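Local coordinates for protein lombricine kinase (Urechis caupo, PDB 3JPZ) that probably transfers a phosphoryl group reversibly from ATP to the guanidino group of lombricine, as a member of the phosphagen kinase family, at residues L33-V47 against L61-L75. Sequence-based numbering, arbitrary orientation.
Sequences LFGKKTAHGVTVDKV and LIAGDEESYEVFKEL
Chi1 of 68° puts Asp65 CG between its backbone N and carbonyl carbon, and chi1 of 72° puts Thr38 OG1 in the matching place, so the two groups face each other across the contact. This is loop-and-helix packing in the small N-terminal domain of the phosphagen kinase fold. Asp65 OD2 takes two bonds: Thr38 OG1 donates to the syn side of Asp65 OD2 at 2.8 Å, and His40 ND1 donates on the anti side at 2.7 Å, with Asp65 OD2 lying almost in the plane of the imidazole, which stands steeply to the carboxylate. Glu67 OE1 lies farther round the same imidazole edge, 3.5 Å from His40 CE1. Thr38 OG1 also accepts from the backbone N of His40 and Val42, the first bond forming an ST turn, while Asp65 OD1 accepts from Ser68 OG and, in a weak capping bond, from Ser68 N. The same clasp thus ties the turn at 38-41 to the turn that leads into helix 68-71.

Deeper in, the Phe72 ring enters the loop of 33-47. Val71 CG1 sits over the centre of one face and Val44 CA over the opposite face, nearer the rim; Leu33 O and Val42 O meet the edge, and Val44 N comes within 3.1 Å of Phe72 CZ. Val42 CG2 presses on Gly64 CA at 3.5 Å, and the Val47 and Leu61 side chains lie alongside, with CG2 against CD1. Ile62 N donates to Val47 O (2.9 Å). At the outer margin, Lys36, bent at chi3, runs antiparallel to the Val71 side chain and places NZ 3.0 Å from Val71 O, on a lone pair in the carbonyl plane.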
loop_
_atom_site.group_PDB
_atom_site.type_symbol
_atom_site.label_atom_id
_atom_site.label_comp_id
_atom_site.label_asym_id
_atom_site.label_seq_id
_atom_site.Cartn_x
_atom_site.Cartn_y
_atom_site.Cartn_z
ATOM N N LEU A 33 24.249 7.374 1.919
ATOM C CA LEU A 33 23.184 7.039 2.855
ATOM C C LEU A 33 22.813 5.570 2.776
ATOM O O LEU A 33 22.219 5.019 3.704
ATOM C CB LEU A 33 21.961 7.915 2.567
ATOM C CG LEU A 33 22.330 9.393 2.628
ATOM C CD1 LEU A 33 21.203 10.287 2.117
ATOM C CD2 LEU A 33 22.697 9.747 4.052
ATOM N N PHE A 34 23.177 4.936 1.669
ATOM C CA PHE A 34 22.893 3.520 1.468
ATOM C C PHE A 34 23.742 2.710 2.442
ATOM O O PHE A 34 24.945 2.914 2.538
ATOM C CB PHE A 34 23.207 3.122 0.025
ATOM C CG PHE A 34 22.590 1.821 -0.394
ATOM C CD1 PHE A 34 21.311 1.785 -0.910
ATOM C CD2 PHE A 34 23.291 0.635 -0.278
ATOM C CE1 PHE A 34 20.740 0.595 -1.293
ATOM C CE2 PHE A 34 22.724 -0.557 -0.668
ATOM C CZ PHE A 34 21.447 -0.577 -1.171
ATOM N N GLY A 35 23.111 1.810 3.183
ATOM C CA GLY A 35 23.832 1.019 4.166
ATOM C C GLY A 35 23.771 1.621 5.558
ATOM O O GLY A 35 24.171 0.991 6.537
ATOM N N LYS A 36 23.275 2.851 5.648
ATOM C CA LYS A 36 23.030 3.466 6.944
ATOM C C LYS A 36 21.691 2.993 7.497
ATOM O O LYS A 36 20.764 2.667 6.750
ATOM C CB LYS A 36 23.038 4.991 6.848
ATOM C CG LYS A 36 24.263 5.574 6.177
ATOM C CD LYS A 36 24.417 7.051 6.498
ATOM C CE LYS A 36 24.900 7.250 7.929
ATOM N NZ LYS A 36 24.817 8.667 8.368
ATOM N N LYS A 37 21.603 2.949 8.817
ATOM C CA LYS A 37 20.387 2.542 9.483
ATOM C C LYS A 37 20.294 3.251 10.820
ATOM O O LYS A 37 21.297 3.423 11.508
ATOM C CB LYS A 37 20.376 1.028 9.698
ATOM C CG LYS A 37 21.405 0.525 10.704
ATOM C CD LYS A 37 21.115 -0.907 11.128
ATOM C CE LYS A 37 20.662 -1.750 9.944
ATOM N NZ LYS A 37 20.553 -3.194 10.277
ATOM N N THR A 38 19.087 3.666 11.182
ATOM C CA THR A 38 18.853 4.240 12.498
ATOM C C THR A 38 18.881 3.100 13.496
ATOM O O THR A 38 19.053 1.949 13.113
ATOM C CB THR A 38 17.481 4.917 12.588
ATOM O OG1 THR A 38 16.461 3.909 12.608
ATOM C CG2 THR A 38 17.263 5.862 11.405
ATOM N N ALA A 39 18.689 3.413 14.769
ATOM C CA ALA A 39 18.636 2.385 15.800
ATOM C C ALA A 39 17.367 1.551 15.669
ATOM O O ALA A 39 17.298 0.442 16.190
ATOM C CB ALA A 39 18.718 3.022 17.192
ATOM N N HIS A 40 16.361 2.079 14.978
ATOM C CA HIS A 40 15.132 1.323 14.771
ATOM C C HIS A 40 15.112 0.661 13.390
ATOM O O HIS A 40 14.108 0.068 12.989
ATOM C CB HIS A 40 13.905 2.211 14.970
ATOM C CG HIS A 40 13.840 2.862 16.317
ATOM N ND1 HIS A 40 13.974 4.223 16.492
ATOM C CD2 HIS A 40 13.658 2.340 17.553
ATOM C CE1 HIS A 40 13.870 4.510 17.778
ATOM N NE2 HIS A 40 13.681 3.385 18.443
ATOM N N GLY A 41 16.223 0.767 12.670
ATOM C CA GLY A 41 16.402 0.036 11.430
ATOM C C GLY A 41 15.836 0.751 10.220
ATOM O O GLY A 41 15.761 0.187 9.131
ATOM N N VAL A 42 15.418 1.992 10.409
ATOM C CA VAL A 42 15.002 2.811 9.281
ATOM C C VAL A 42 16.185 2.995 8.340
ATOM O O VAL A 42 17.297 3.278 8.773
ATOM C CB VAL A 42 14.496 4.188 9.728
ATOM C CG1 VAL A 42 14.181 5.055 8.510
ATOM C CG2 VAL A 42 13.275 4.033 10.608
ATOM N N THR A 43 15.930 2.847 7.047
ATOM C CA THR A 43 16.965 2.970 6.034
ATOM C C THR A 43 16.617 4.077 5.052
ATOM O O THR A 43 15.475 4.517 4.991
ATOM C CB THR A 43 17.057 1.691 5.205
ATOM O OG1 THR A 43 15.858 1.559 4.435
ATOM C CG2 THR A 43 17.215 0.475 6.100
ATOM N N VAL A 44 17.598 4.508 4.265
ATOM C CA VAL A 44 17.357 5.536 3.264
ATOM C C VAL A 44 16.214 5.102 2.354
ATOM O O VAL A 44 15.337 5.894 2.030
ATOM C CB VAL A 44 18.620 5.846 2.424
ATOM C CG1 VAL A 44 18.951 4.694 1.476
ATOM C CG2 VAL A 44 18.432 7.142 1.647
ATOM N N ASP A 45 16.216 3.829 1.972
ATOM C CA ASP A 45 15.192 3.303 1.090
ATOM C C ASP A 45 13.809 3.497 1.669
ATOM O O ASP A 45 12.897 3.883 0.955
ATOM C CB ASP A 45 15.436 1.828 0.789
ATOM C CG ASP A 45 16.265 1.631 -0.450
ATOM O OD1 ASP A 45 16.715 2.654 -1.012
ATOM O OD2 ASP A 45 16.456 0.470 -0.864
ATOM N N LYS A 46 13.660 3.222 2.961
ATOM C CA LYS A 46 12.398 3.455 3.662
ATOM C C LYS A 46 11.944 4.918 3.592
ATOM O O LYS A 46 10.786 5.202 3.297
ATOM C CB LYS A 46 12.529 3.060 5.136
ATOM C CG LYS A 46 11.270 3.333 5.937
ATOM C CD LYS A 46 10.151 2.413 5.510
ATOM C CE LYS A 46 8.827 2.853 6.065
ATOM N NZ LYS A 46 7.750 1.880 5.712
ATOM N N VAL A 47 12.837 5.854 3.892
ATOM C CA VAL A 47 12.405 7.242 3.994
ATOM C C VAL A 47 12.138 7.850 2.623
ATOM O O VAL A 47 11.416 8.836 2.513
ATOM C CB VAL A 47 13.405 8.112 4.769
ATOM C CG1 VAL A 47 13.667 7.499 6.140
ATOM C CG2 VAL A 47 14.705 8.295 3.980
ATOM N N LEU A 61 9.535 12.288 0.889
ATOM C CA LEU A 61 10.426 11.928 1.986
ATOM C C LEU A 61 9.638 11.785 3.275
ATOM O O LEU A 61 8.815 12.627 3.602
ATOM C CB LEU A 61 11.510 12.990 2.163
ATOM C CG LEU A 61 12.518 12.721 3.278
ATOM C CD1 LEU A 61 13.320 11.470 2.956
ATOM C CD2 LEU A 61 13.437 13.916 3.485
ATOM N N ILE A 62 9.901 10.723 4.024
ATOM C CA ILE A 62 9.203 10.516 5.282
ATOM C C ILE A 62 10.099 9.808 6.295
ATOM O O ILE A 62 10.849 8.902 5.955
ATOM C CB ILE A 62 7.903 9.726 5.065
ATOM C CG1 ILE A 62 7.098 9.668 6.364
ATOM C CG2 ILE A 62 8.219 8.334 4.535
ATOM C CD1 ILE A 62 5.633 9.343 6.169
ATOM N N ALA A 63 10.043 10.258 7.541
ATOM C CA ALA A 63 10.852 9.664 8.590
ATOM C C ALA A 63 10.202 8.390 9.070
ATOM O O ALA A 63 8.998 8.347 9.320
ATOM C CB ALA A 63 11.026 10.648 9.750
ATOM N N GLY A 64 10.999 7.338 9.179
ATOM C CA GLY A 64 10.542 6.135 9.839
ATOM C C GLY A 64 10.576 6.330 11.343
ATOM O O GLY A 64 9.855 5.667 12.089
ATOM N N ASP A 65 11.426 7.244 11.790
ATOM C CA ASP A 65 11.590 7.507 13.213
ATOM C C ASP A 65 12.321 8.827 13.447
ATOM O O ASP A 65 12.760 9.482 12.504
ATOM C CB ASP A 65 12.317 6.343 13.900
ATOM C CG ASP A 65 13.781 6.196 13.467
ATOM O OD1 ASP A 65 14.257 6.953 12.596
ATOM O OD2 ASP A 65 14.469 5.305 14.017
ATOM N N GLU A 66 12.439 9.220 14.709
ATOM C CA GLU A 66 12.991 10.523 15.046
ATOM C C GLU A 66 14.420 10.595 14.542
ATOM O O GLU A 66 14.877 11.630 14.050
ATOM C CB GLU A 66 12.949 10.742 16.560
ATOM C CG GLU A 66 13.753 11.929 17.029
ATOM C CD GLU A 66 13.422 12.338 18.451
ATOM O OE1 GLU A 66 12.801 11.542 19.185
ATOM O OE2 GLU A 66 13.787 13.463 18.830
ATOM N N GLU A 67 15.103 9.461 14.644
ATOM C CA GLU A 67 16.508 9.359 14.305
ATOM C C GLU A 67 16.716 9.553 12.805
ATOM O O GLU A 67 17.807 9.881 12.354
ATOM C CB GLU A 67 17.047 8.000 14.759
ATOM C CG GLU A 67 17.287 7.881 16.273
ATOM C CD GLU A 67 16.018 7.618 17.086
ATOM O OE1 GLU A 67 14.911 7.565 16.509
ATOM O OE2 GLU A 67 16.126 7.460 18.321
ATOM N N SER A 68 15.656 9.359 12.036
ATOM C CA SER A 68 15.722 9.541 10.592
ATOM C C SER A 68 16.292 10.896 10.208
ATOM O O SER A 68 17.052 11.004 9.254
ATOM C CB SER A 68 14.336 9.386 9.978
ATOM O OG SER A 68 13.945 8.030 9.956
ATOM N N TYR A 69 15.927 11.934 10.944
ATOM C CA TYR A 69 16.373 13.287 10.609
ATOM C C TYR A 69 17.884 13.474 10.751
ATOM O O TYR A 69 18.481 14.297 10.067
ATOM C CB TYR A 69 15.608 14.312 11.449
ATOM C CG TYR A 69 14.180 14.485 10.985
ATOM C CD1 TYR A 69 13.877 15.335 9.932
ATOM C CD2 TYR A 69 13.143 13.782 11.574
ATOM C CE1 TYR A 69 12.582 15.493 9.495
ATOM C CE2 TYR A 69 11.846 13.936 11.147
ATOM C CZ TYR A 69 11.571 14.798 10.103
ATOM O OH TYR A 69 10.282 14.969 9.653
ATOM N N GLU A 70 18.518 12.706 11.625
ATOM C CA GLU A 70 19.956 12.843 11.780
ATOM C C GLU A 70 20.729 11.834 10.921
ATOM O O GLU A 70 21.675 12.211 10.247
ATOM C CB GLU A 70 20.362 12.762 13.253
ATOM C CG GLU A 70 19.798 11.582 14.001
ATOM C CD GLU A 70 20.562 11.290 15.278
ATOM O OE1 GLU A 70 20.935 12.253 15.983
ATOM O OE2 GLU A 70 20.792 10.098 15.575
ATOM N N VAL A 71 20.324 10.568 10.923
ATOM C CA VAL A 71 21.043 9.549 10.159
ATOM C C VAL A 71 21.009 9.861 8.664
ATOM O O VAL A 71 21.999 9.674 7.958
ATOM C CB VAL A 71 20.483 8.137 10.421
ATOM C CG1 VAL A 71 21.045 7.135 9.416
ATOM C CG2 VAL A 71 20.808 7.709 11.833
ATOM N N PHE A 72 19.868 10.342 8.191
ATOM C CA PHE A 72 19.734 10.797 6.811
ATOM C C PHE A 72 19.590 12.306 6.795
ATOM O O PHE A 72 18.852 12.871 5.992
ATOM C CB PHE A 72 18.544 10.103 6.169
ATOM C CG PHE A 72 18.542 8.627 6.404
ATOM C CD1 PHE A 72 19.495 7.826 5.801
ATOM C CD2 PHE A 72 17.634 8.047 7.271
ATOM C CE1 PHE A 72 19.518 6.469 6.033
ATOM C CE2 PHE A 72 17.652 6.688 7.503
ATOM C CZ PHE A 72 18.592 5.901 6.886
ATOM N N LYS A 73 20.326 12.944 7.700
ATOM C CA LYS A 73 20.282 14.388 7.885
ATOM C C LYS A 73 20.426 15.165 6.586
ATOM O O LYS A 73 19.699 16.126 6.352
ATOM C CB LYS A 73 21.372 14.825 8.860
ATOM C CG LYS A 73 21.314 16.295 9.230
ATOM C CD LYS A 73 22.222 16.601 10.405
ATOM C CE LYS A 73 21.681 17.754 11.234
ATOM N NZ LYS A 73 21.217 18.876 10.379
ATOM N N GLU A 74 21.362 14.759 5.740
ATOM C CA GLU A 74 21.676 15.550 4.558
ATOM C C GLU A 74 20.550 15.490 3.533
ATOM O O GLU A 74 20.414 16.388 2.700
ATOM C CB GLU A 74 22.988 15.085 3.932
ATOM C CG GLU A 74 22.851 13.980 2.908
ATOM C CD GLU A 74 24.157 13.718 2.194
ATOM O OE1 GLU A 74 24.695 14.660 1.573
ATOM O OE2 GLU A 74 24.651 12.577 2.270
ATOM N N LEU A 75 19.742 14.437 3.603
ATOM C CA LEU A 75 18.606 14.301 2.706
ATOM C C LEU A 75 17.407 15.072 3.235
ATOM O O LEU A 75 16.731 15.792 2.493
ATOM C CB LEU A 75 18.247 12.824 2.505
ATOM C CG LEU A 75 17.057 12.552 1.584
ATOM C CD1 LEU A 75 17.148 13.353 0.284
ATOM C CD2 LEU A 75 16.954 11.064 1.297
#